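Transcriptional regulator (Streptococcus thermophilus, PDB 6QER) probably regulates transcription as a ComR-family peptide sensor, combining a DNA-binding helix-turn-helix with an all-helical tetratricopeptide region. Local coordinates at residues T73-Y78 against F112-E117; D124-I129 against D162-D167; N83-F88 against K98-L103; T198-N203 against E238-Y243. One frame throughout, in Å; residues are numbered along the deposited sequence.

Contact 1. Residues T73-Y78 against F112-E117; sequences TIPDEY and FDILPE
Ile-74, Pro-75 and Tyr-78 pack against Ile-114, Leu-115 and Pro-116 in an apolar contact between the lead-in and first turn of helix 76-86 and the loop joining helix 100-111 to helix 117-128. The backbones come nearest at Ile-74 and Ile-114, whose CA atoms are 6.9 Å apart. The tightest methyl contact is at the outer part of the patch, where Ile-114 CD1 meets Pro-75 CD tip to tip at 3.5 Å. Ile-114 achieves this with CG1 set between its backbone N and carbonyl carbon (chi1 54°), which sends the ethyl branch toward the proline ring. The ethyl arm of Ile-74 likewise ends against the other proline, with CD1 3.7 Å from Pro-116 CD. Deeper in, Leu-115 lays CD2 over one face of the Tyr-78 ring, a CH-pi contact with 3.7 Å between CD2 and the ring centroid and a line only 14° off the ring normal. The phenol end of Tyr-78 is taken up by Glu-119 through a hydrogen bond, while Leu-120 and Leu-123 of helix 117-128 also touch Leu-115. Glu-117, just beyond Pro-116, forms a salt bridge with Arg-39 in the helix-turn-helix range. The chemistry is therefore divided: cohesion across the contact is dispersive and CH-pi in kind, whereas the directional polar bonds are made to residues outside the two segments, and the one to Glu-119 holds the tyrosine hydroxyl.

Contact 2. Residues D124-I129 against D162-D167; sequences DILENI and DLLVID
The helical turns bearing Ile-125 and Leu-164 cross at 53° between their N-to-C directions, with the axes of segments 124-128 and 162-167 approaching to 10.2 Å. Ile-125 and Leu-164 are the nearest pair, their CA atoms 7.0 Å apart. Ile-125 presents both of its branches to the backbone of the opposing helix: CD1 lies 3.6 Å from Leu-164 O, and CG2 is close to the same carbonyl oxygen. With CG1 beside the backbone N (chi1 -79°), the ethyl branch runs past Leu-164 to the CA of Val-165. The next residue along, Leu-126, meets Leu-164 methyl to methyl, CD2 to CD2 at 3.9 Å. The last pairing is of mixed character, for Ile-129 runs at about a right angle to Asp-167 and sets CD1 3.4 Å from OD2. The other oxygen of that buried carboxylate, OD1, lies close to Asp-209, so that one of the two acids may well hold a proton. Near the end of its helix, Asn-128 turns its side chain back and donates from ND2 to Asp-124 O over 2.9 Å, nearly straight at 169°, adding to a weak backbone bond to the same oxygen. Val-205 of helix 200-220 also packs on Leu-164, and Val-152 of helix 139-152 on Val-165. Such layered packing of inclined, non-consecutive helices is what gives a tetratricopeptide-type solenoid its continuous core.

Contact 3. Residues N83-F88 against K98-L103; sequences NRLIKF and KSKLTL
Ser-99, whose carbonyl carbon lies near Phe-88 CZ, caps helix 100-111: its OG accepts from Thr-102 N at 3.0 Å, with an N-H...O angle of 151°. The next residue, Lys-100, crosses the Phe-88 ring with its aliphatic chain and places CG 3.4 Å from the ring centroid, a CH-pi contact almost exactly over the centre. Lys-98 O approaches the same ring at its edge, in plane, 3.6 Å from Phe-88 CZ. Phe-88 thus follows the end of helix 76-86 and fills the angle against the start of helix 100-111, two successive helices of the ComR tetratricopeptide range joined by a non-helical linker. Leu-85 adds CD2, 4.0 Å from Lys-100 CG. Beside the aromatic group, Arg-84 stretches out fully, CG anti to its amide nitrogen (chi1 175°), across Leu-103, whose CD1 lies over one guanidinium face, 3.7 Å from NE. Lys-98 CB also meets Arg-84 NH1, while the ammonium of Lys-98 is bound by Glu-106.

Contact 4. Residues T198-N203 against E238-Y243; sequences TDDVYN and EKSQLY
A single hydroxyl, Ser-240 OG, bridges two side chains of the facing helix start, donating to Asp-200 OD1 and accepting from Asn-203 ND2. The bond to Asp-200 refines to 2.5 Å, a shortness that is doubtful at this resolution; it reaches OD1 on the anti side, 29° out of the carboxylate plane. The bond from Asn-203 ND2 is 2.9 Å long and virtually straight, at 176°, with the serine oxygen in the amide plane. A second bond from the same ND2 to Trp-197 O helps to fix the rotation of the amide. Ser-240 reaches both partners because OG stands beside its own backbone N (chi1 -78°). Lys-239 adds aliphatic contact, its CE 4.4 Å from Thr-198 CG2. Within 198-203, Asp-199 is the N-cap of helix 200-220, and its OD1 accepts from Tyr-202 N at 3.2 Å, from above the carboxylate plane. The nearby helix start would probably also favour the negative charge of Asp-200. Beyond Ser-240, Gln-241 takes positive phi as the chain leaves the helix. The arrangement, with the first turn of helix 200-220 beside the last turn of helix 226-240, closes the mouth of a helical hairpin, the element from which tetratricopeptide solenoids are built.

All four contacts fall in the ComR tetratricopeptide range; contacts 2, 3 and 4 touch one another, while contact 1 stands apart, its nearest atoms about 7 Å from those of contact 2. Contact 3 is nested in the chain loop closed by contact 1, and both use helix 76-86, although their nearest atoms are about 5 Å apart. Contacts 2 and 3 touch directly: Lys-100 NZ lies 3.3 Å from Leu-126 O, a probable hydrogen bond, and Ile-86 packs on Leu-126. Contact 4 joins the same body twice, through Val-201 CG1 against Ile-86 CD1 at 3.5 Å and through Tyr-202 CE1 against Leu-163 CD1 at 3.7 Å. Contacts 1 and 4 are the most distant pair, their centres about 25 Å apart.

Contact 1. Residues T73-Y78 against F112-E117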
loop_
_atom_site.group_PDB
_atom_site.type_symbol
_atom_site.label_atom_id
_atom_site.label_comp_id
_atom_site.label_asym_id
_atom_site.label_seq_id
_atom_site.Cartn_x
_atom_site.Cartn_y
_atom_site.Cartn_z
ATOM N N THR A 73 0.305 -17.250 15.741
ATOM C CA THR A 73 0.560 -15.958 16.356
ATOM C C THR A 73 1.767 -15.285 15.722
ATOM O O THR A 73 2.827 -15.879 15.588
ATOM C CB THR A 73 0.768 -16.097 17.874
ATOM O OG1 THR A 73 -0.509 -16.197 18.516
ATOM C CG2 THR A 73 1.525 -14.903 18.431
ATOM N N ILE A 74 1.577 -14.049 15.290
ATOM C CA ILE A 74 2.668 -13.271 14.718
ATOM C C ILE A 74 3.223 -12.352 15.789
ATOM O O ILE A 74 2.513 -11.534 16.340
ATOM C CB ILE A 74 2.188 -12.476 13.514
ATOM C CG1 ILE A 74 1.554 -13.438 12.500
ATOM C CG2 ILE A 74 3.333 -11.647 12.928
ATOM C CD1 ILE A 74 0.892 -12.790 11.329
ATOM N N PRO A 75 4.502 -12.507 16.094
ATOM C CA PRO A 75 5.194 -11.772 17.151
ATOM C C PRO A 75 5.231 -10.268 16.913
ATOM O O PRO A 75 5.385 -9.847 15.780
ATOM C CB PRO A 75 6.608 -12.347 17.104
ATOM C CG PRO A 75 6.495 -13.612 16.369
ATOM C CD PRO A 75 5.400 -13.426 15.392
ATOM N N ASP A 76 5.158 -9.486 17.977
ATOM C CA ASP A 76 5.246 -8.035 17.880
ATOM C C ASP A 76 6.481 -7.494 17.129
ATOM O O ASP A 76 6.418 -6.458 16.461
ATOM C CB ASP A 76 5.227 -7.468 19.291
ATOM C CG ASP A 76 3.863 -7.550 19.922
ATOM O OD1 ASP A 76 3.065 -8.389 19.475
ATOM O OD2 ASP A 76 3.594 -6.803 20.881
ATOM N N GLU A 77 7.576 -8.230 17.196
ATOM C CA GLU A 77 8.794 -7.822 16.555
ATOM C C GLU A 77 8.603 -7.657 15.048
ATOM O O GLU A 77 9.209 -6.791 14.448
ATOM C CB GLU A 77 9.925 -8.804 16.862
ATOM C CG GLU A 77 11.282 -8.316 16.406
ATOM C CD GLU A 77 12.410 -9.299 16.624
ATOM O OE1 GLU A 77 13.535 -8.985 16.194
ATOM O OE2 GLU A 77 12.191 -10.396 17.186
ATOM N N TYR A 78 7.786 -8.502 14.439
ATOM C CA TYR A 78 7.521 -8.413 13.004
ATOM C C TYR A 78 6.818 -7.112 12.650
ATOM O O TYR A 78 7.170 -6.452 11.699
ATOM C CB TYR A 78 6.682 -9.582 12.502
ATOM C CG TYR A 78 6.088 -9.297 11.142
ATOM C CD1 TYR A 78 6.842 -9.426 9.991
ATOM C CD2 TYR A 78 4.794 -8.838 11.022
ATOM C CE1 TYR A 78 6.302 -9.125 8.756
ATOM C CE2 TYR A 78 4.264 -8.551 9.828
ATOM C CZ TYR A 78 5.006 -8.690 8.688
ATOM O OH TYR A 78 4.425 -8.398 7.490
ATOM N N PHE A 112 9.361 -15.805 7.999
ATOM C CA PHE A 112 8.744 -16.262 6.764
ATOM C C PHE A 112 7.711 -17.376 6.930
ATOM O O PHE A 112 6.608 -17.274 6.410
ATOM C CB PHE A 112 9.803 -16.726 5.786
ATOM C CG PHE A 112 9.249 -17.196 4.479
ATOM C CD1 PHE A 112 8.792 -16.299 3.540
ATOM C CD2 PHE A 112 9.187 -18.542 4.186
ATOM C CE1 PHE A 112 8.278 -16.727 2.335
ATOM C CE2 PHE A 112 8.690 -18.981 2.988
ATOM C CZ PHE A 112 8.224 -18.068 2.055
ATOM N N ASP A 113 8.047 -18.391 7.711
ATOM C CA ASP A 113 7.210 -19.572 7.878
ATOM C C ASP A 113 5.889 -19.265 8.535
ATOM O O ASP A 113 4.998 -20.082 8.495
ATOM C CB ASP A 113 7.931 -20.631 8.707
ATOM C CG ASP A 113 9.060 -21.282 7.968
ATOM O OD1 ASP A 113 9.019 -21.347 6.733
ATOM O OD2 ASP A 113 10.028 -21.691 8.633
ATOM N N ILE A 114 5.744 -18.089 9.118
ATOM C CA ILE A 114 4.493 -17.757 9.766
ATOM C C ILE A 114 3.822 -16.529 9.179
ATOM O O ILE A 114 2.954 -15.955 9.798
ATOM C CB ILE A 114 4.673 -17.482 11.248
ATOM C CG1 ILE A 114 5.732 -16.412 11.456
ATOM C CG2 ILE A 114 5.026 -18.738 11.994
ATOM C CD1 ILE A 114 5.557 -15.695 12.742
ATOM N N LEU A 115 4.219 -16.115 7.990
ATOM C CA LEU A 115 3.579 -14.930 7.423
ATOM C C LEU A 115 2.478 -15.335 6.454
ATOM O O LEU A 115 2.667 -16.164 5.576
ATOM C CB LEU A 115 4.624 -14.019 6.758
ATOM C CG LEU A 115 5.554 -13.284 7.747
ATOM C CD1 LEU A 115 6.625 -12.487 7.050
ATOM C CD2 LEU A 115 4.825 -12.412 8.764
ATOM N N PRO A 116 1.296 -14.779 6.655
ATOM C CA PRO A 116 0.218 -15.025 5.699
ATOM C C PRO A 116 0.417 -14.262 4.398
ATOM O O PRO A 116 1.238 -13.366 4.306
ATOM C CB PRO A 116 -1.023 -14.545 6.441
ATOM C CG PRO A 116 -0.517 -13.542 7.394
ATOM C CD PRO A 116 0.862 -13.960 7.791
ATOM N N GLU A 117 -0.368 -14.653 3.406
ATOM C CA GLU A 117 -0.225 -14.218 2.022
ATOM C C GLU A 117 -0.268 -12.703 1.838
ATOM O O GLU A 117 0.508 -12.130 1.102
ATOM C CB GLU A 117 -1.315 -14.859 1.189
ATOM C CG GLU A 117 -1.189 -14.509 -0.235
ATOM C CD GLU A 117 -2.080 -15.310 -1.088
ATOM O OE1 GLU A 117 -1.746 -16.485 -1.345
ATOM O OE2 GLU A 117 -3.111 -14.745 -1.504
#

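Contact 2. Residues D124-I129 against D162-D167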
loop_
_atom_site.group_PDB
_atom_site.type_symbol
_atom_site.label_atom_id
_atom_site.label_comp_id
_atom_site.label_asym_id
_atom_site.label_seq_id
_atom_site.Cartn_x
_atom_site.Cartn_y
_atom_site.Cartn_z
ATOM N N ASP A 124 6.469 -7.437 -0.485
ATOM C CA ASP A 124 6.963 -7.306 -1.846
ATOM C C ASP A 124 6.694 -5.931 -2.389
ATOM O O ASP A 124 7.476 -5.399 -3.152
ATOM C CB ASP A 124 6.308 -8.323 -2.758
ATOM C CG ASP A 124 6.967 -9.650 -2.704
ATOM O OD1 ASP A 124 8.156 -9.725 -3.034
ATOM O OD2 ASP A 124 6.285 -10.628 -2.375
ATOM N N ILE A 125 5.562 -5.367 -2.003
ATOM C CA ILE A 125 5.218 -4.026 -2.410
ATOM C C ILE A 125 6.170 -3.005 -1.774
ATOM O O ILE A 125 6.677 -2.123 -2.456
ATOM C CB ILE A 125 3.782 -3.707 -2.048
ATOM C CG1 ILE A 125 2.856 -4.339 -3.063
ATOM C CG2 ILE A 125 3.554 -2.236 -2.060
ATOM C CD1 ILE A 125 1.438 -4.379 -2.611
ATOM N N LEU A 126 6.396 -3.123 -0.468
ATOM C CA LEU A 126 7.324 -2.246 0.224
ATOM C C LEU A 126 8.737 -2.335 -0.315
ATOM O O LEU A 126 9.432 -1.337 -0.402
ATOM C CB LEU A 126 7.355 -2.523 1.720
ATOM C CG LEU A 126 6.108 -2.213 2.526
ATOM C CD1 LEU A 126 6.328 -2.694 3.952
ATOM C CD2 LEU A 126 5.800 -0.766 2.521
ATOM N N GLU A 127 9.163 -3.531 -0.662
ATOM C CA GLU A 127 10.518 -3.703 -1.114
ATOM C C GLU A 127 10.747 -2.900 -2.387
ATOM O O GLU A 127 11.745 -2.211 -2.549
ATOM C CB GLU A 127 10.793 -5.195 -1.320
ATOM C CG GLU A 127 12.180 -5.535 -1.739
ATOM C CD GLU A 127 12.469 -7.023 -1.791
ATOM O OE1 GLU A 127 11.659 -7.848 -1.313
ATOM O OE2 GLU A 127 13.542 -7.379 -2.301
ATOM N N ASN A 128 9.791 -2.996 -3.284
ATOM C CA ASN A 128 9.896 -2.429 -4.586
ATOM C C ASN A 128 9.257 -1.063 -4.759
ATOM O O ASN A 128 9.212 -0.548 -5.856
ATOM C CB ASN A 128 9.301 -3.408 -5.552
ATOM C CG ASN A 128 10.133 -4.631 -5.672
ATOM O OD1 ASN A 128 11.151 -4.640 -6.348
ATOM N ND2 ASN A 128 9.721 -5.680 -4.989
ATOM N N ILE A 129 8.812 -0.450 -3.677
ATOM C CA ILE A 129 7.983 0.738 -3.803
ATOM C C ILE A 129 8.758 1.966 -4.317
ATOM O O ILE A 129 8.266 2.668 -5.198
ATOM C CB ILE A 129 7.252 1.038 -2.456
ATOM C CG1 ILE A 129 5.971 1.845 -2.680
ATOM C CG2 ILE A 129 8.167 1.668 -1.422
ATOM C CD1 ILE A 129 5.197 2.128 -1.406
ATOM N N ASP A 162 -4.500 -2.659 2.871
ATOM C CA ASP A 162 -5.380 -2.282 1.790
ATOM C C ASP A 162 -4.771 -1.145 1.013
ATOM O O ASP A 162 -4.650 -1.228 -0.192
ATOM C CB ASP A 162 -6.764 -1.881 2.302
ATOM C CG ASP A 162 -7.534 -3.037 2.887
ATOM O OD1 ASP A 162 -7.244 -4.193 2.537
ATOM O OD2 ASP A 162 -8.429 -2.775 3.691
ATOM N N LEU A 163 -4.322 -0.119 1.726
ATOM C CA LEU A 163 -3.698 1.024 1.104
ATOM C C LEU A 163 -2.422 0.665 0.363
ATOM O O LEU A 163 -2.142 1.251 -0.668
ATOM C CB LEU A 163 -3.408 2.095 2.138
ATOM C CG LEU A 163 -4.599 2.787 2.772
ATOM C CD1 LEU A 163 -4.154 3.886 3.707
ATOM C CD2 LEU A 163 -5.517 3.327 1.707
ATOM N N LEU A 164 -1.653 -0.308 0.841
ATOM C CA LEU A 164 -0.437 -0.656 0.096
ATOM C C LEU A 164 -0.768 -1.367 -1.204
ATOM O O LEU A 164 -0.108 -1.195 -2.235
ATOM C CB LEU A 164 0.496 -1.486 0.955
ATOM C CG LEU A 164 1.133 -0.651 2.072
ATOM C CD1 LEU A 164 1.725 -1.522 3.151
ATOM C CD2 LEU A 164 2.204 0.276 1.525
ATOM N N VAL A 165 -1.816 -2.166 -1.151
ATOM C CA VAL A 165 -2.333 -2.807 -2.348
ATOM C C VAL A 165 -2.837 -1.743 -3.336
ATOM O O VAL A 165 -2.606 -1.826 -4.537
ATOM C CB VAL A 165 -3.452 -3.809 -1.982
ATOM C CG1 VAL A 165 -4.174 -4.309 -3.214
ATOM C CG2 VAL A 165 -2.858 -4.954 -1.194
ATOM N N ILE A 166 -3.504 -0.735 -2.806
ATOM C CA ILE A 166 -4.007 0.341 -3.634
ATOM C C ILE A 166 -2.868 1.130 -4.312
ATOM O O ILE A 166 -2.966 1.485 -5.478
ATOM C CB ILE A 166 -4.879 1.286 -2.820
ATOM C CG1 ILE A 166 -6.146 0.557 -2.359
ATOM C CG2 ILE A 166 -5.192 2.501 -3.635
ATOM C CD1 ILE A 166 -6.938 1.302 -1.364
ATOM N N ASP A 167 -1.773 1.327 -3.590
ATOM C CA ASP A 167 -0.579 1.931 -4.129
ATOM C C ASP A 167 -0.011 1.123 -5.274
ATOM O O ASP A 167 0.430 1.675 -6.267
ATOM C CB ASP A 167 0.458 2.082 -3.026
ATOM C CG ASP A 167 1.575 3.038 -3.390
ATOM O OD1 ASP A 167 1.340 4.253 -3.414
ATOM O OD2 ASP A 167 2.690 2.564 -3.650
#

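Contact 3. Residues N83-F88 against K98-L103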
loop_
_atom_site.group_PDB
_atom_site.type_symbol
_atom_site.label_atom_id
_atom_site.label_comp_id
_atom_site.label_asym_id
_atom_site.label_seq_id
_atom_site.Cartn_x
_atom_site.Cartn_y
_atom_site.Cartn_z
ATOM N N ASN A 83 6.778 -1.716 10.460
ATOM C CA ASN A 83 6.592 -0.314 10.724
ATOM C C ASN A 83 7.840 0.483 10.405
ATOM O O ASN A 83 7.767 1.561 9.816
ATOM C CB ASN A 83 6.185 -0.090 12.170
ATOM C CG ASN A 83 4.758 -0.528 12.440
ATOM O OD1 ASN A 83 3.989 -0.735 11.528
ATOM N ND2 ASN A 83 4.398 -0.629 13.692
ATOM N N ARG A 84 8.990 -0.051 10.783
ATOM C CA ARG A 84 10.227 0.614 10.474
ATOM C C ARG A 84 10.469 0.643 8.964
ATOM O O ARG A 84 11.024 1.592 8.470
ATOM C CB ARG A 84 11.384 -0.051 11.199
ATOM C CG ARG A 84 12.714 0.479 10.861
ATOM C CD ARG A 84 13.778 -0.134 11.700
ATOM N NE ARG A 84 15.092 0.409 11.388
ATOM C CZ ARG A 84 16.224 -0.054 11.892
ATOM N NH1 ARG A 84 17.379 0.507 11.585
ATOM N NH2 ARG A 84 16.196 -1.081 12.703
ATOM N N LEU A 85 10.089 -0.403 8.241
ATOM C CA LEU A 85 10.228 -0.401 6.788
ATOM C C LEU A 85 9.360 0.679 6.155
ATOM O O LEU A 85 9.750 1.326 5.204
ATOM C CB LEU A 85 9.876 -1.747 6.185
ATOM C CG LEU A 85 10.957 -2.822 6.131
ATOM C CD1 LEU A 85 10.342 -4.220 5.996
ATOM C CD2 LEU A 85 11.872 -2.571 4.992
ATOM N N ILE A 86 8.152 0.828 6.669
ATOM C CA ILE A 86 7.227 1.760 6.109
ATOM C C ILE A 86 7.706 3.199 6.366
ATOM O O ILE A 86 7.616 4.056 5.500
ATOM C CB ILE A 86 5.823 1.515 6.677
ATOM C CG1 ILE A 86 5.259 0.225 6.084
ATOM C CG2 ILE A 86 4.913 2.680 6.365
ATOM C CD1 ILE A 86 4.011 -0.256 6.720
ATOM N N LYS A 87 8.210 3.447 7.567
ATOM C CA LYS A 87 8.672 4.765 7.960
ATOM C C LYS A 87 10.069 5.023 7.475
ATOM O O LYS A 87 10.607 6.038 7.778
ATOM C CB LYS A 87 8.611 4.953 9.464
ATOM C CG LYS A 87 7.219 5.002 9.968
ATOM C CD LYS A 87 7.079 5.604 11.331
ATOM C CE LYS A 87 7.668 4.778 12.412
ATOM N NZ LYS A 87 7.375 5.448 13.702
ATOM N N PHE A 88 10.632 4.120 6.699
ATOM C CA PHE A 88 11.987 4.271 6.246
ATOM C C PHE A 88 12.277 5.605 5.538
ATOM O O PHE A 88 11.698 5.935 4.510
ATOM C CB PHE A 88 12.385 3.120 5.352
ATOM C CG PHE A 88 13.848 2.810 5.420
ATOM C CD1 PHE A 88 14.764 3.465 4.618
ATOM C CD2 PHE A 88 14.316 1.886 6.359
ATOM C CE1 PHE A 88 16.109 3.200 4.710
ATOM C CE2 PHE A 88 15.674 1.607 6.460
ATOM C CZ PHE A 88 16.578 2.282 5.627
ATOM N N LYS A 98 20.906 -0.205 9.816
ATOM C CA LYS A 98 20.318 -1.158 8.856
ATOM C C LYS A 98 19.629 -0.620 7.575
ATOM O O LYS A 98 18.825 0.300 7.613
ATOM C CB LYS A 98 19.343 -2.047 9.627
ATOM C CG LYS A 98 20.059 -3.083 10.439
ATOM C CD LYS A 98 19.150 -3.897 11.343
ATOM C CE LYS A 98 19.994 -4.803 12.213
ATOM N NZ LYS A 98 19.219 -5.729 13.046
ATOM N N SER A 99 19.988 -1.200 6.440
ATOM C CA SER A 99 19.320 -0.893 5.196
ATOM C C SER A 99 17.941 -1.517 5.116
ATOM O O SER A 99 17.555 -2.301 5.960
ATOM C CB SER A 99 20.164 -1.336 4.010
ATOM O OG SER A 99 20.341 -2.719 3.961
ATOM N N LYS A 100 17.168 -1.109 4.122
ATOM C CA LYS A 100 15.880 -1.729 3.851
ATOM C C LYS A 100 16.133 -3.153 3.439
ATOM O O LYS A 100 15.422 -4.048 3.827
ATOM C CB LYS A 100 15.093 -0.981 2.774
ATOM C CG LYS A 100 14.271 0.137 3.331
ATOM C CD LYS A 100 13.463 0.847 2.250
ATOM C CE LYS A 100 12.171 0.101 1.955
ATOM N NZ LYS A 100 11.293 0.896 1.056
ATOM N N LEU A 101 17.177 -3.351 2.661
ATOM C CA LEU A 101 17.550 -4.678 2.229
ATOM C C LEU A 101 17.826 -5.595 3.407
ATOM O O LEU A 101 17.350 -6.732 3.450
ATOM C CB LEU A 101 18.781 -4.588 1.337
ATOM C CG LEU A 101 19.545 -5.845 0.964
ATOM C CD1 LEU A 101 18.703 -6.749 0.122
ATOM C CD2 LEU A 101 20.800 -5.467 0.226
ATOM N N THR A 102 18.550 -5.079 4.386
ATOM C CA THR A 102 18.892 -5.868 5.546
ATOM C C THR A 102 17.662 -6.184 6.378
ATOM O O THR A 102 17.493 -7.315 6.809
ATOM C CB THR A 102 19.982 -5.160 6.418
ATOM O OG1 THR A 102 21.233 -5.209 5.732
ATOM C CG2 THR A 102 20.160 -5.840 7.789
ATOM N N LEU A 103 16.799 -5.195 6.578
ATOM C CA LEU A 103 15.583 -5.401 7.341
ATOM C C LEU A 103 14.649 -6.414 6.700
ATOM O O LEU A 103 13.992 -7.148 7.390
ATOM C CB LEU A 103 14.840 -4.099 7.529
ATOM C CG LEU A 103 15.455 -3.078 8.471
ATOM C CD1 LEU A 103 14.662 -1.765 8.401
ATOM C CD2 LEU A 103 15.479 -3.583 9.873
#

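Contact 4. Residues T198-N203 against E238-Y243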
loop_
_atom_site.group_PDB
_atom_site.type_symbol
_atom_site.label_atom_id
_atom_site.label_comp_id
_atom_site.label_asym_id
_atom_site.label_seq_id
_atom_site.Cartn_x
_atom_site.Cartn_y
_atom_site.Cartn_z
ATOM N N THR A 198 -4.332 8.603 14.686
ATOM C CA THR A 198 -3.051 8.809 15.327
ATOM C C THR A 198 -2.033 7.760 14.937
ATOM O O THR A 198 -0.999 7.644 15.561
ATOM C CB THR A 198 -3.219 8.790 16.834
ATOM O OG1 THR A 198 -3.876 7.573 17.189
ATOM C CG2 THR A 198 -4.103 9.889 17.284
ATOM N N ASP A 199 -2.354 6.966 13.930
ATOM C CA ASP A 199 -1.415 5.989 13.418
ATOM C C ASP A 199 -0.544 6.562 12.293
ATOM O O ASP A 199 -1.000 6.736 11.172
ATOM C CB ASP A 199 -2.162 4.734 12.957
ATOM C CG ASP A 199 -1.235 3.652 12.459
ATOM O OD1 ASP A 199 -0.037 3.885 12.274
ATOM O OD2 ASP A 199 -1.701 2.544 12.214
ATOM N N ASP A 200 0.717 6.809 12.611
ATOM C CA ASP A 200 1.682 7.400 11.708
ATOM C C ASP A 200 2.007 6.514 10.536
ATOM O O ASP A 200 2.248 6.998 9.456
ATOM C CB ASP A 200 2.970 7.728 12.447
ATOM C CG ASP A 200 2.783 8.777 13.492
ATOM O OD1 ASP A 200 1.814 9.544 13.422
ATOM O OD2 ASP A 200 3.608 8.825 14.419
ATOM N N VAL A 201 2.031 5.214 10.764
ATOM C CA VAL A 201 2.354 4.240 9.728
ATOM C C VAL A 201 1.279 4.254 8.640
ATOM O O VAL A 201 1.550 4.311 7.425
ATOM C CB VAL A 201 2.479 2.802 10.358
ATOM C CG1 VAL A 201 2.701 1.732 9.317
ATOM C CG2 VAL A 201 3.581 2.772 11.350
ATOM N N TYR A 202 0.045 4.199 9.117
ATOM C CA TYR A 202 -1.105 4.285 8.276
ATOM C C TYR A 202 -1.101 5.610 7.495
ATOM O O TYR A 202 -1.265 5.632 6.285
ATOM C CB TYR A 202 -2.367 4.145 9.127
ATOM C CG TYR A 202 -3.653 4.178 8.347
ATOM C CD1 TYR A 202 -4.153 3.024 7.775
ATOM C CD2 TYR A 202 -4.367 5.354 8.185
ATOM C CE1 TYR A 202 -5.326 3.011 7.102
ATOM C CE2 TYR A 202 -5.548 5.364 7.490
ATOM C CZ TYR A 202 -6.025 4.180 6.948
ATOM O OH TYR A 202 -7.180 4.153 6.236
ATOM N N ASN A 203 -0.885 6.690 8.227
ATOM C CA ASN A 203 -0.876 8.025 7.680
ATOM C C ASN A 203 0.187 8.228 6.613
ATOM O O ASN A 203 0.007 9.019 5.710
ATOM C CB ASN A 203 -0.708 9.037 8.799
ATOM C CG ASN A 203 -1.912 9.126 9.642
ATOM O OD1 ASN A 203 -2.965 8.659 9.235
ATOM N ND2 ASN A 203 -1.800 9.728 10.803
ATOM N N GLU A 238 0.053 17.425 8.853
ATOM C CA GLU A 238 -0.145 18.119 10.100
ATOM C C GLU A 238 -0.392 17.123 11.221
ATOM O O GLU A 238 0.093 17.308 12.323
ATOM C CB GLU A 238 -1.292 19.115 10.000
ATOM C CG GLU A 238 -1.577 19.896 11.278
ATOM C CD GLU A 238 -2.490 19.183 12.251
ATOM O OE1 GLU A 238 -3.674 18.946 11.919
ATOM O OE2 GLU A 238 -2.025 18.858 13.364
ATOM N N LYS A 239 -1.161 16.071 10.949
ATOM C CA LYS A 239 -1.550 15.150 12.007
ATOM C C LYS A 239 -0.387 14.329 12.537
ATOM O O LYS A 239 -0.309 14.060 13.717
ATOM C CB LYS A 239 -2.650 14.224 11.509
ATOM C CG LYS A 239 -3.242 13.341 12.557
ATOM C CD LYS A 239 -3.698 14.197 13.730
ATOM C CE LYS A 239 -4.608 13.457 14.680
ATOM N NZ LYS A 239 -5.988 13.475 14.129
ATOM N N SER A 240 0.505 13.919 11.653
ATOM C CA SER A 240 1.619 13.087 12.046
ATOM C C SER A 240 2.955 13.824 11.990
ATOM O O SER A 240 4.010 13.213 12.104
ATOM C CB SER A 240 1.662 11.843 11.174
ATOM O OG SER A 240 0.698 10.910 11.601
ATOM N N GLN A 241 2.881 15.136 11.774
ATOM C CA GLN A 241 4.035 16.015 11.671
ATOM C C GLN A 241 5.090 15.542 10.691
ATOM O O GLN A 241 6.260 15.510 10.999
ATOM C CB GLN A 241 4.627 16.231 13.041
ATOM C CG GLN A 241 3.678 17.013 13.878
ATOM C CD GLN A 241 4.254 17.439 15.186
ATOM O OE1 GLN A 241 4.663 16.607 15.993
ATOM N NE2 GLN A 241 4.286 18.755 15.420
ATOM N N LEU A 242 4.660 15.170 9.498
ATOM C CA LEU A 242 5.599 14.740 8.484
ATOM C C LEU A 242 6.033 15.947 7.656
ATOM O O LEU A 242 5.652 16.063 6.482
ATOM C CB LEU A 242 4.954 13.696 7.585
ATOM C CG LEU A 242 4.264 12.539 8.300
ATOM C CD1 LEU A 242 3.279 11.903 7.367
ATOM C CD2 LEU A 242 5.278 11.522 8.799
ATOM N N TYR A 243 6.844 16.824 8.255
ATOM C CA TYR A 243 7.161 18.101 7.614
ATOM C C TYR A 243 8.151 17.958 6.470
ATOM O O TYR A 243 8.151 18.752 5.561
ATOM C CB TYR A 243 7.566 19.154 8.661
ATOM C CG TYR A 243 6.301 19.673 9.301
ATOM C CD1 TYR A 243 5.427 20.474 8.558
ATOM C CD2 TYR A 243 5.914 19.290 10.568
ATOM C CE1 TYR A 243 4.225 20.926 9.084
ATOM C CE2 TYR A 243 4.710 19.723 11.107
ATOM C CZ TYR A 243 3.866 20.546 10.360
ATOM O OH TYR A 243 2.660 20.986 10.881
#